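Side-chain contacts in cellulose hydrolase (Bacillus licheniformis, PDB 4YZT), which hydrolyses beta-1,4-glucosidic bonds within cellulose chains as a three-module family 5 endoglucanase: residues D491-E496 with E505-Y510; Y286-V291 with V334-I339; E177-I182 with P213-I218; V100-L105 with K149-R154. All coordinates share one frame; numbering follows the deposited sequence.

Contact 1: D491-E496 with E505-Y510; sequences DEDFYE and ERVLKY
Asp493 and Val507 are the residues whose CA atoms come nearest across 491-496 and 505-510, 6.0 Å apart. The first segment turns at 491-493 and enters strand 494-497. The second is a short helix. Arg506 extends its side chain across the turn. Its CG lies anti to the backbone N (chi1 164°) and the chain stays straight to NE. Arg506 NE then forms a salt bridge with Asp493 OD1 (2.9 Å). The carboxylate and guanidinium planes are nearly coplanar, 7° apart, but the N-H points off line (141°). Water 1 joins the rest: it accepts from Arg506 NH1 (2.8 Å) and donates to Glu492 OE1 and Asp493 OD2. Glu492 OE1 lies well out of the guanidinium plane, 4.1 Å from Arg506 NH1, so any direct attraction is probably electrostatic. Asn489 also binds both acids, ND2 to Glu492 OE1 and N to Asp493 OD2. Beside the salt bridge, Val507 CG2 packs on Asp493 CB (3.7 Å). Tyr510 CE2 lies over one face of the guanidinium, offset toward the rim. Strand 494-497 edges its four-stranded sheet within the chain and pairs with 500-503, which leads into the helix; Phe494 packs on strand 462-470.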
# COMPACT_ATOMS: atom_id res chain seq x y z
N ASP A 491 -5.06 11.60 6.65
CA ASP A 491 -6.04 10.71 7.28
C ASP A 491 -6.14 10.96 8.79
O ASP A 491 -7.22 11.24 9.27
CB ASP A 491 -5.74 9.23 6.99
CG ASP A 491 -6.98 8.36 6.97
OD1 ASP A 491 -8.08 8.85 6.63
OD2 ASP A 491 -6.85 7.16 7.29
N GLU A 492 -5.04 10.87 9.53
CA GLU A 492 -5.16 11.10 10.97
C GLU A 492 -5.39 12.58 11.29
O GLU A 492 -6.07 12.90 12.27
CB GLU A 492 -3.94 10.56 11.73
CG GLU A 492 -2.67 11.33 11.57
CD GLU A 492 -1.48 10.66 12.25
OE1 GLU A 492 -0.47 11.35 12.50
OE2 GLU A 492 -1.53 9.43 12.52
N ASP A 493 -4.89 13.47 10.43
CA ASP A 493 -5.06 14.92 10.64
C ASP A 493 -5.99 15.59 9.65
O ASP A 493 -6.63 16.60 9.98
CB ASP A 493 -3.71 15.63 10.57
CG ASP A 493 -2.76 15.21 11.68
OD1 ASP A 493 -3.25 14.84 12.77
OD2 ASP A 493 -1.54 15.30 11.46
N PHE A 494 -6.06 15.09 8.41
CA PHE A 494 -6.88 15.77 7.41
C PHE A 494 -7.35 14.83 6.32
O PHE A 494 -6.79 13.76 6.11
CB PHE A 494 -6.11 16.94 6.76
CG PHE A 494 -4.90 16.52 5.94
CD1 PHE A 494 -5.05 16.09 4.62
CD2 PHE A 494 -3.62 16.57 6.48
CE1 PHE A 494 -3.95 15.70 3.86
CE2 PHE A 494 -2.51 16.19 5.73
CZ PHE A 494 -2.68 15.75 4.41
N TYR A 495 -8.38 15.26 5.61
CA TYR A 495 -8.81 14.53 4.41
C TYR A 495 -9.69 15.40 3.53
O TYR A 495 -10.17 16.46 3.95
CB TYR A 495 -9.55 13.23 4.77
CG TYR A 495 -10.77 13.39 5.66
CD1 TYR A 495 -10.65 13.53 7.04
CD2 TYR A 495 -12.05 13.35 5.11
CE1 TYR A 495 -11.79 13.66 7.85
CE2 TYR A 495 -13.20 13.49 5.92
CZ TYR A 495 -13.05 13.64 7.29
OH TYR A 495 -14.17 13.76 8.08
N GLU A 496 -9.85 14.94 2.29
CA GLU A 496 -10.82 15.48 1.35
C GLU A 496 -11.93 14.45 1.17
O GLU A 496 -11.66 13.26 1.05
CB GLU A 496 -10.17 15.81 0.01
CG GLU A 496 -11.16 16.26 -1.07
CD GLU A 496 -10.54 16.44 -2.46
OE1 GLU A 496 -11.32 16.65 -3.42
OE2 GLU A 496 -9.29 16.38 -2.60
N GLU A 505 -10.79 15.94 14.16
CA GLU A 505 -10.99 16.30 15.56
C GLU A 505 -9.66 16.36 16.33
O GLU A 505 -9.43 17.27 17.12
CB GLU A 505 -11.93 15.31 16.23
CG GLU A 505 -12.36 15.74 17.62
CD GLU A 505 -13.03 14.62 18.38
OE1 GLU A 505 -12.33 13.66 18.78
OE2 GLU A 505 -14.25 14.71 18.57
N ARG A 506 -8.81 15.37 16.08
CA ARG A 506 -7.47 15.31 16.65
C ARG A 506 -6.73 16.65 16.59
O ARG A 506 -6.15 17.09 17.59
CB ARG A 506 -6.65 14.24 15.92
CG ARG A 506 -5.15 14.32 16.14
CD ARG A 506 -4.45 13.20 15.36
NE ARG A 506 -3.01 13.42 15.26
CZ ARG A 506 -2.14 13.12 16.22
NH1 ARG A 506 -0.85 13.36 16.04
NH2 ARG A 506 -2.55 12.59 17.37
N VAL A 507 -6.77 17.29 15.43
CA VAL A 507 -6.07 18.56 15.24
C VAL A 507 -6.73 19.67 16.04
O VAL A 507 -6.05 20.49 16.67
CB VAL A 507 -6.03 18.96 13.75
CG1 VAL A 507 -5.58 20.41 13.58
CG2 VAL A 507 -5.14 18.01 12.96
N LEU A 508 -8.06 19.69 16.02
CA LEU A 508 -8.83 20.71 16.71
C LEU A 508 -8.50 20.72 18.21
O LEU A 508 -8.41 21.78 18.84
CB LEU A 508 -10.32 20.49 16.49
CG LEU A 508 -10.79 20.42 15.04
CD1 LEU A 508 -12.30 20.31 14.97
CD2 LEU A 508 -10.27 21.61 14.20
N LYS A 509 -8.31 19.52 18.76
CA LYS A 509 -8.04 19.37 20.19
C LYS A 509 -6.66 19.90 20.59
O LYS A 509 -6.43 20.18 21.77
CB LYS A 509 -8.18 17.89 20.59
CG LYS A 509 -9.63 17.42 20.72
CD LYS A 509 -9.70 15.91 20.92
N TYR A 510 -5.76 20.06 19.63
CA TYR A 510 -4.44 20.61 19.95
C TYR A 510 -4.41 22.14 19.90
O TYR A 510 -3.45 22.75 20.36
CB TYR A 510 -3.37 20.04 19.00
CG TYR A 510 -2.86 18.69 19.43
CD1 TYR A 510 -1.97 18.57 20.49
CD2 TYR A 510 -3.26 17.52 18.78
CE1 TYR A 510 -1.50 17.33 20.90
CE2 TYR A 510 -2.79 16.28 19.18
CZ TYR A 510 -1.92 16.19 20.25
OH TYR A 510 -1.43 14.97 20.67
O HOH W 1 -0.21 13.95 13.34

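Contact 2: Y286-V291 with V334-I339; sequences YHDTFV and VPNAII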
# COMPACT_ATOMS: atom_id res chain seq x y z
N TYR A 286 7.04 4.72 -7.94
CA TYR A 286 7.37 3.97 -6.73
C TYR A 286 7.06 2.48 -6.91
O TYR A 286 7.90 1.61 -6.63
CB TYR A 286 6.60 4.54 -5.53
CG TYR A 286 6.95 3.88 -4.22
CD1 TYR A 286 6.27 2.75 -3.78
CD2 TYR A 286 7.98 4.36 -3.42
CE1 TYR A 286 6.59 2.13 -2.59
CE2 TYR A 286 8.30 3.75 -2.22
CZ TYR A 286 7.61 2.64 -1.82
OH TYR A 286 7.93 2.02 -0.63
N HIS A 287 5.87 2.18 -7.40
CA HIS A 287 5.49 0.78 -7.53
C HIS A 287 6.33 0.06 -8.60
O HIS A 287 6.82 -1.04 -8.36
CB HIS A 287 4.00 0.65 -7.84
CG HIS A 287 3.12 0.83 -6.64
ND1 HIS A 287 2.79 2.07 -6.14
CD2 HIS A 287 2.53 -0.07 -5.82
CE1 HIS A 287 2.01 1.93 -5.08
NE2 HIS A 287 1.84 0.64 -4.86
N ASP A 288 6.53 0.69 -9.75
CA ASP A 288 7.35 0.07 -10.79
C ASP A 288 8.77 -0.17 -10.31
O ASP A 288 9.35 -1.22 -10.55
CB ASP A 288 7.38 0.91 -12.06
CG ASP A 288 8.25 0.29 -13.13
OD1 ASP A 288 7.83 -0.71 -13.76
OD2 ASP A 288 9.38 0.78 -13.34
N THR A 289 9.33 0.82 -9.62
CA THR A 289 10.71 0.74 -9.17
C THR A 289 10.86 -0.35 -8.12
O THR A 289 11.75 -1.20 -8.23
CB THR A 289 11.21 2.08 -8.59
OG1 THR A 289 11.09 3.10 -9.59
CG2 THR A 289 12.67 1.97 -8.16
N PHE A 290 9.99 -0.34 -7.11
CA PHE A 290 10.10 -1.35 -6.07
C PHE A 290 9.83 -2.76 -6.58
O PHE A 290 10.57 -3.69 -6.24
CB PHE A 290 9.16 -1.07 -4.89
CG PHE A 290 9.34 -2.06 -3.78
CD1 PHE A 290 10.46 -1.99 -2.97
CD2 PHE A 290 8.43 -3.09 -3.58
CE1 PHE A 290 10.67 -2.91 -1.97
CE2 PHE A 290 8.62 -4.01 -2.57
CZ PHE A 290 9.74 -3.93 -1.77
N VAL A 291 8.79 -2.95 -7.37
CA VAL A 291 8.48 -4.31 -7.81
C VAL A 291 9.58 -4.84 -8.74
O VAL A 291 9.94 -6.02 -8.66
CB VAL A 291 7.10 -4.38 -8.49
CG1 VAL A 291 6.82 -5.81 -9.02
CG2 VAL A 291 6.03 -3.98 -7.50
N VAL A 334 8.65 -7.51 -16.32
CA VAL A 334 8.50 -6.67 -17.50
C VAL A 334 8.51 -5.19 -17.10
O VAL A 334 7.64 -4.74 -16.36
CB VAL A 334 7.19 -7.00 -18.25
CG1 VAL A 334 7.05 -6.15 -19.51
CG2 VAL A 334 7.15 -8.49 -18.60
N PRO A 335 9.52 -4.45 -17.53
CA PRO A 335 9.58 -3.02 -17.21
C PRO A 335 8.46 -2.20 -17.85
O PRO A 335 8.01 -2.50 -18.96
CB PRO A 335 10.94 -2.59 -17.77
CG PRO A 335 11.75 -3.86 -17.76
CD PRO A 335 10.78 -4.94 -18.13
N ASN A 336 8.02 -1.18 -17.13
CA ASN A 336 6.96 -0.28 -17.58
C ASN A 336 7.49 1.12 -17.84
O ASN A 336 8.26 1.66 -17.03
CB ASN A 336 5.85 -0.20 -16.53
CG ASN A 336 5.32 -1.55 -16.14
OD1 ASN A 336 4.53 -2.16 -16.86
ND2 ASN A 336 5.74 -2.04 -14.97
N ALA A 337 7.08 1.70 -18.96
CA ALA A 337 7.40 3.09 -19.24
C ALA A 337 6.60 4.00 -18.29
O ALA A 337 5.46 3.70 -17.93
CB ALA A 337 7.10 3.42 -20.70
N ILE A 338 7.22 5.11 -17.88
CA ILE A 338 6.57 6.05 -16.97
C ILE A 338 6.58 7.45 -17.60
O ILE A 338 7.65 7.96 -17.97
CB ILE A 338 7.27 6.08 -15.59
CG1 ILE A 338 7.39 4.67 -14.99
CG2 ILE A 338 6.52 7.00 -14.64
CD1 ILE A 338 6.05 4.04 -14.59
N ILE A 339 5.40 8.05 -17.76
CA ILE A 339 5.29 9.41 -18.29
C ILE A 339 5.28 10.48 -17.19
O ILE A 339 4.84 10.23 -16.06
CB ILE A 339 4.02 9.60 -19.16
CG1 ILE A 339 2.75 9.51 -18.31
CG2 ILE A 339 4.00 8.59 -20.31
CD1 ILE A 339 1.47 9.86 -19.06
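Asp288 and Asn336 join the (beta/alpha)8 barrel of the catalytic module to the start of the next, beta-rich module. Asp288 sits on barrel helix 280-296, between strands 267-272 and 299-303. Asn336 lies in the linker just before strand 338-347. The Asp288 CG is anti to its own N (chi1 178°), which brings the carboxylate to Asn336. In Asn336, CG instead stands beside the backbone N. Amide and backbone N-H can therefore reach the same acceptor, Asp288 OD1. The side-chain bond from Asn336 ND2 is short and nearly straight, 2.8 Å to Asp288 OD1 with an angle of 164°. It arrives on the anti side of the carboxylate, tilted out of that plane, while Asp288 OD1 lies close to the amide plane. The two flat groups are turned 75° against each other. The bond from Asn336 N to Asp288 OD1 is weak, at 3.4 Å. Asp288 OD2 is left to a salt bridge with Arg292 NE, one turn further along the helix. The charge of the buried acid is thus probably balanced within the helix, while its OD1 faces the linker. Asn336 is held from the other module too, since its OD1 accepts from Ala422 N and its backbone O from Asn362 ND2. Helix 321-330 flanks the contact through Ile326 and Gln329. Ile338 adds an apolar edge: its CD1 comes to 4.2 Å from Asp288 CB.

Contact 3: E177-I182 with P213-I218; sequences EMLNII and PDDDRI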
# COMPACT_ATOMS: atom_id res chain seq x y z
N GLU A 177 9.99 -23.38 17.66
CA GLU A 177 9.01 -24.19 18.36
C GLU A 177 7.74 -24.36 17.54
O GLU A 177 7.18 -25.46 17.49
CB GLU A 177 8.68 -23.59 19.72
CG GLU A 177 9.83 -23.67 20.70
CD GLU A 177 10.12 -25.09 21.14
OE1 GLU A 177 9.21 -25.71 21.73
OE2 GLU A 177 11.24 -25.58 20.89
N MET A 178 7.29 -23.29 16.91
CA MET A 178 6.10 -23.36 16.06
C MET A 178 6.38 -24.19 14.82
O MET A 178 5.54 -24.99 14.40
CB MET A 178 5.61 -21.96 15.68
CG MET A 178 5.16 -21.12 16.88
SD MET A 178 3.99 -21.98 17.95
CE MET A 178 4.97 -22.20 19.42
N LEU A 179 7.56 -24.03 14.23
CA LEU A 179 7.94 -24.85 13.08
C LEU A 179 7.98 -26.34 13.45
O LEU A 179 7.51 -27.19 12.69
CB LEU A 179 9.28 -24.39 12.51
CG LEU A 179 9.81 -25.22 11.33
CD1 LEU A 179 8.93 -25.01 10.10
CD2 LEU A 179 11.25 -24.87 11.03
N ASN A 180 8.53 -26.66 14.63
CA ASN A 180 8.60 -28.06 15.08
C ASN A 180 7.20 -28.65 15.27
O ASN A 180 6.94 -29.80 14.91
CB ASN A 180 9.39 -28.18 16.39
CG ASN A 180 10.90 -28.05 16.18
OD1 ASN A 180 11.38 -28.14 15.05
ND2 ASN A 180 11.64 -27.85 17.26
N ILE A 181 6.30 -27.85 15.82
CA ILE A 181 4.91 -28.28 15.95
C ILE A 181 4.30 -28.58 14.58
O ILE A 181 3.66 -29.62 14.39
CB ILE A 181 4.09 -27.21 16.69
CG1 ILE A 181 4.34 -27.34 18.19
CG2 ILE A 181 2.61 -27.33 16.35
CD1 ILE A 181 3.97 -26.12 18.95
N ILE A 182 4.51 -27.69 13.62
CA ILE A 182 3.99 -27.89 12.26
C ILE A 182 4.59 -29.17 11.64
O ILE A 182 3.86 -30.03 11.13
CB ILE A 182 4.28 -26.67 11.38
CG1 ILE A 182 3.39 -25.51 11.82
CG2 ILE A 182 4.03 -27.00 9.91
CD1 ILE A 182 3.76 -24.12 11.26
N PRO A 213 15.78 -21.07 11.18
CA PRO A 213 15.63 -22.41 11.76
C PRO A 213 16.35 -23.44 10.90
O PRO A 213 16.52 -23.23 9.69
CB PRO A 213 14.12 -22.65 11.76
CG PRO A 213 13.50 -21.28 11.63
CD PRO A 213 14.48 -20.42 10.90
N ASP A 214 16.76 -24.54 11.51
CA ASP A 214 17.43 -25.62 10.79
C ASP A 214 16.41 -26.49 10.06
O ASP A 214 15.97 -27.52 10.56
CB ASP A 214 18.25 -26.47 11.77
CG ASP A 214 19.20 -27.42 11.06
OD1 ASP A 214 19.51 -27.16 9.87
OD2 ASP A 214 19.63 -28.41 11.69
N ASP A 215 16.04 -26.05 8.86
CA ASP A 215 14.93 -26.64 8.12
C ASP A 215 15.12 -26.23 6.67
O ASP A 215 15.38 -25.07 6.40
CB ASP A 215 13.60 -26.13 8.68
CG ASP A 215 12.38 -26.79 8.04
OD1 ASP A 215 12.13 -26.57 6.84
OD2 ASP A 215 11.66 -27.51 8.77
N ASP A 216 15.00 -27.18 5.74
CA ASP A 216 15.28 -26.83 4.35
C ASP A 216 14.02 -26.56 3.53
O ASP A 216 14.08 -26.52 2.31
CB ASP A 216 16.13 -27.93 3.68
CG ASP A 216 15.51 -29.29 3.79
OD1 ASP A 216 16.23 -30.28 3.57
OD2 ASP A 216 14.30 -29.37 4.09
N ARG A 217 12.88 -26.36 4.21
CA ARG A 217 11.67 -25.90 3.54
C ARG A 217 11.09 -24.65 4.22
O ARG A 217 9.91 -24.60 4.60
CB ARG A 217 10.62 -27.02 3.48
CG ARG A 217 11.09 -28.30 2.77
CD ARG A 217 10.97 -28.19 1.26
NE ARG A 217 9.58 -28.12 0.82
CZ ARG A 217 9.19 -27.78 -0.41
NH1 ARG A 217 7.90 -27.75 -0.71
NH2 ARG A 217 10.09 -27.46 -1.33
N ILE A 218 11.93 -23.63 4.38
CA ILE A 218 11.45 -22.36 4.94
C ILE A 218 11.61 -21.25 3.93
O ILE A 218 12.40 -21.34 3.01
CB ILE A 218 12.18 -21.95 6.24
CG1 ILE A 218 13.70 -21.91 6.04
CG2 ILE A 218 11.82 -22.89 7.40
CD1 ILE A 218 14.44 -21.33 7.25
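An Asx turn at the N-terminal end of the strands of the (beta/alpha)8 barrel forms one wall of a small apolar contact, and Leu179 is the residue packed against it. Leu179 belongs to outer helix 168-184. Residues 213-217 are the last part of the loop between helix 203-208 and barrel strand 218-224. The Leu179 side chain leaves the helix with CG anti to the backbone N (chi1 178°), and chi2 of 68° turns CD2 into the bend of the loop. This one methyl meets three residues. Pro213 CB lies 3.7 Å from Leu179 CD2, a contact between the proline ring and the methyl. Ile218 CG2 is looser, 4.2 Å from Leu179 CD2, where the strand begins. Asp215 crosses the leucine at a slant, its CB 3.6 Å and its OD2 3.5 Å from Leu179 CD2. The acid meets the leucine with its carbon base and one oxygen, not by a polar bond. Its polar needs are met elsewhere. OD2 makes a salt bridge with Arg183 NE, from the next turn of the same helix as Leu179. The arginine therefore ties helix to loop beside the apolar packing, and its charge should favour the ionised acid. Leu179 also touches Val194, and Pro213 touches Val196, so both also pack on strand 194-196. An inverse gamma turn centred on Asp214 swings the chain between Pro213 and Asp215. The Asx turn itself is closed by Asp215 OD1, which accepts from Arg217 N at 2.7 Å, nearly in line with the CG-OD1 bond, with an N-H angle of 156°.

Contact 4: V100-L105 with K149-R154; sequences VTDWAL and KNKSER
Lys151 reaches from the loop before barrel strand 155-158 to Asp102 on helix 91-105. At its base, Lys151 CB lies 4.3 Å from Leu105 CD1, a loose apolar touch. The chain then bends at chi2 (-63°), which turns its outer half toward the acid, and runs straight from there. CD passes Asp102 OD1 at 3.8 Å and CE comes closer to it. NZ ends the path with a salt bridge to Asp102 OD1 at 2.9 Å, on the syn side of the carboxylate, and a weak bond to OD2 at 3.2 Å. The ammonium thus straddles both oxygens unevenly. The two side chains meet at about a right angle. The main polar partner of NZ is Glu98 OE2, a salt bridge from one turn earlier on the same helix. Leu105 CD2, on the helix, rests on Arg154 further along the loop, 4.1 Å from its C and 4.2 Å from its CB. That bend is an ST turn: Ser152 OG accepts from Arg154 N at 3.1 Å. Arg154 NH1 bonds to Glu108 O, and the Arg154 backbone pairs with Val111 of strand 110-114. Arg192 binds the backbone O atoms of Lys149, Lys151 and Ser152. With two acids around one ammonium at the surface, the cluster probably keeps Lys151 protonated, and it joins the loop to successive turns of the helix.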
# COMPACT_ATOMS: atom_id res chain seq x y z
N VAL A 100 -12.65 -19.77 2.99
CA VAL A 100 -11.99 -18.69 2.26
C VAL A 100 -10.66 -19.19 1.69
O VAL A 100 -10.32 -18.89 0.56
CB VAL A 100 -11.78 -17.44 3.15
CG1 VAL A 100 -10.88 -16.42 2.46
CG2 VAL A 100 -13.11 -16.81 3.50
N THR A 101 -9.92 -19.98 2.46
CA THR A 101 -8.64 -20.48 1.98
C THR A 101 -8.87 -21.39 0.76
O THR A 101 -8.12 -21.31 -0.22
CB THR A 101 -7.86 -21.26 3.07
OG1 THR A 101 -7.62 -20.40 4.18
CG2 THR A 101 -6.52 -21.71 2.54
N ASP A 102 -9.90 -22.23 0.81
CA ASP A 102 -10.20 -23.14 -0.30
C ASP A 102 -10.58 -22.37 -1.57
O ASP A 102 -10.14 -22.72 -2.67
CB ASP A 102 -11.34 -24.10 0.07
CG ASP A 102 -10.85 -25.31 0.86
OD1 ASP A 102 -9.62 -25.56 0.88
OD2 ASP A 102 -11.69 -26.01 1.45
N TRP A 103 -11.38 -21.32 -1.42
CA TRP A 103 -11.73 -20.46 -2.56
C TRP A 103 -10.49 -19.97 -3.30
O TRP A 103 -10.45 -19.98 -4.55
CB TRP A 103 -12.58 -19.27 -2.09
CG TRP A 103 -14.01 -19.62 -1.82
CD1 TRP A 103 -14.69 -20.74 -2.23
CD2 TRP A 103 -14.95 -18.84 -1.06
NE1 TRP A 103 -15.99 -20.69 -1.79
CE2 TRP A 103 -16.17 -19.54 -1.06
CE3 TRP A 103 -14.87 -17.62 -0.39
CZ2 TRP A 103 -17.31 -19.06 -0.40
CZ3 TRP A 103 -15.99 -17.14 0.25
CH2 TRP A 103 -17.19 -17.86 0.25
N ALA A 104 -9.48 -19.54 -2.55
CA ALA A 104 -8.26 -19.04 -3.16
C ALA A 104 -7.51 -20.21 -3.82
O ALA A 104 -7.06 -20.11 -4.96
CB ALA A 104 -7.38 -18.35 -2.12
N LEU A 105 -7.39 -21.32 -3.09
CA LEU A 105 -6.63 -22.44 -3.63
C LEU A 105 -7.27 -23.01 -4.89
O LEU A 105 -6.57 -23.45 -5.81
CB LEU A 105 -6.49 -23.55 -2.58
CG LEU A 105 -5.53 -23.27 -1.44
CD1 LEU A 105 -5.70 -24.35 -0.37
CD2 LEU A 105 -4.10 -23.26 -1.95
N LYS A 149 -3.50 -29.57 7.15
CA LYS A 149 -2.42 -30.53 6.90
C LYS A 149 -2.41 -31.13 5.48
O LYS A 149 -1.34 -31.33 4.88
CB LYS A 149 -2.52 -31.67 7.92
CG LYS A 149 -1.56 -32.82 7.66
CD LYS A 149 -1.63 -33.88 8.77
CE LYS A 149 -0.77 -35.08 8.42
NZ LYS A 149 -0.73 -36.11 9.50
N ASN A 150 -3.59 -31.39 4.93
CA ASN A 150 -3.73 -32.14 3.69
C ASN A 150 -3.96 -31.29 2.46
O ASN A 150 -4.19 -31.82 1.36
CB ASN A 150 -4.87 -33.14 3.84
CG ASN A 150 -4.58 -34.15 4.91
OD1 ASN A 150 -3.48 -34.71 4.97
ND2 ASN A 150 -5.54 -34.37 5.80
N LYS A 151 -3.91 -29.97 2.64
CA LYS A 151 -4.03 -29.03 1.54
C LYS A 151 -2.82 -29.10 0.61
O LYS A 151 -1.72 -29.47 1.04
CB LYS A 151 -4.21 -27.61 2.06
CG LYS A 151 -5.42 -27.44 2.99
CD LYS A 151 -6.74 -27.72 2.24
CE LYS A 151 -7.93 -27.57 3.21
NZ LYS A 151 -9.26 -27.85 2.57
N SER A 152 -3.00 -28.71 -0.65
CA SER A 152 -1.89 -28.81 -1.59
C SER A 152 -0.72 -27.93 -1.18
O SER A 152 -0.84 -27.03 -0.32
CB SER A 152 -2.36 -28.45 -3.00
OG SER A 152 -1.99 -27.13 -3.36
N GLU A 153 0.42 -28.18 -1.82
CA GLU A 153 1.68 -27.49 -1.53
C GLU A 153 1.65 -26.01 -1.93
O GLU A 153 2.60 -25.28 -1.66
CB GLU A 153 2.84 -28.20 -2.25
CG GLU A 153 2.72 -28.14 -3.78
CD GLU A 153 3.65 -29.11 -4.51
OE1 GLU A 153 4.89 -28.96 -4.42
OE2 GLU A 153 3.13 -30.02 -5.19
N ARG A 154 0.57 -25.58 -2.59
CA ARG A 154 0.41 -24.17 -2.91
C ARG A 154 -0.05 -23.37 -1.69
O ARG A 154 -0.11 -22.15 -1.73
CB ARG A 154 -0.56 -23.96 -4.07
CG ARG A 154 -0.01 -24.50 -5.40
CD ARG A 154 -0.74 -24.00 -6.64
NE ARG A 154 -0.05 -24.53 -7.82
CZ ARG A 154 -0.02 -23.96 -9.03
NH1 ARG A 154 -0.67 -22.82 -9.27
NH2 ARG A 154 0.66 -24.55 -10.00

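Overall arrangement
Contacts 3 and 4 both fasten outer helices of the catalytic barrel to loops that lead into its strands. Their centres are about 20 Å apart and they do not touch. Contact 4 is a surface contact that pairs a salt bridge with leucine packing; contact 3 is partly buried and mainly apolar, with its acid paired off to one side. Contact 2 is buried and joins a barrel helix to the linker of the next module by hydrogen bonds from an asparagine to a carboxylate. Contact 1 belongs to the C-terminal module, about 33 Å from contact 2 between centres. It is partly buried, combines a salt bridge with a shared water, and its Glu492 side chain is about 10 Å from a bound glucose unit.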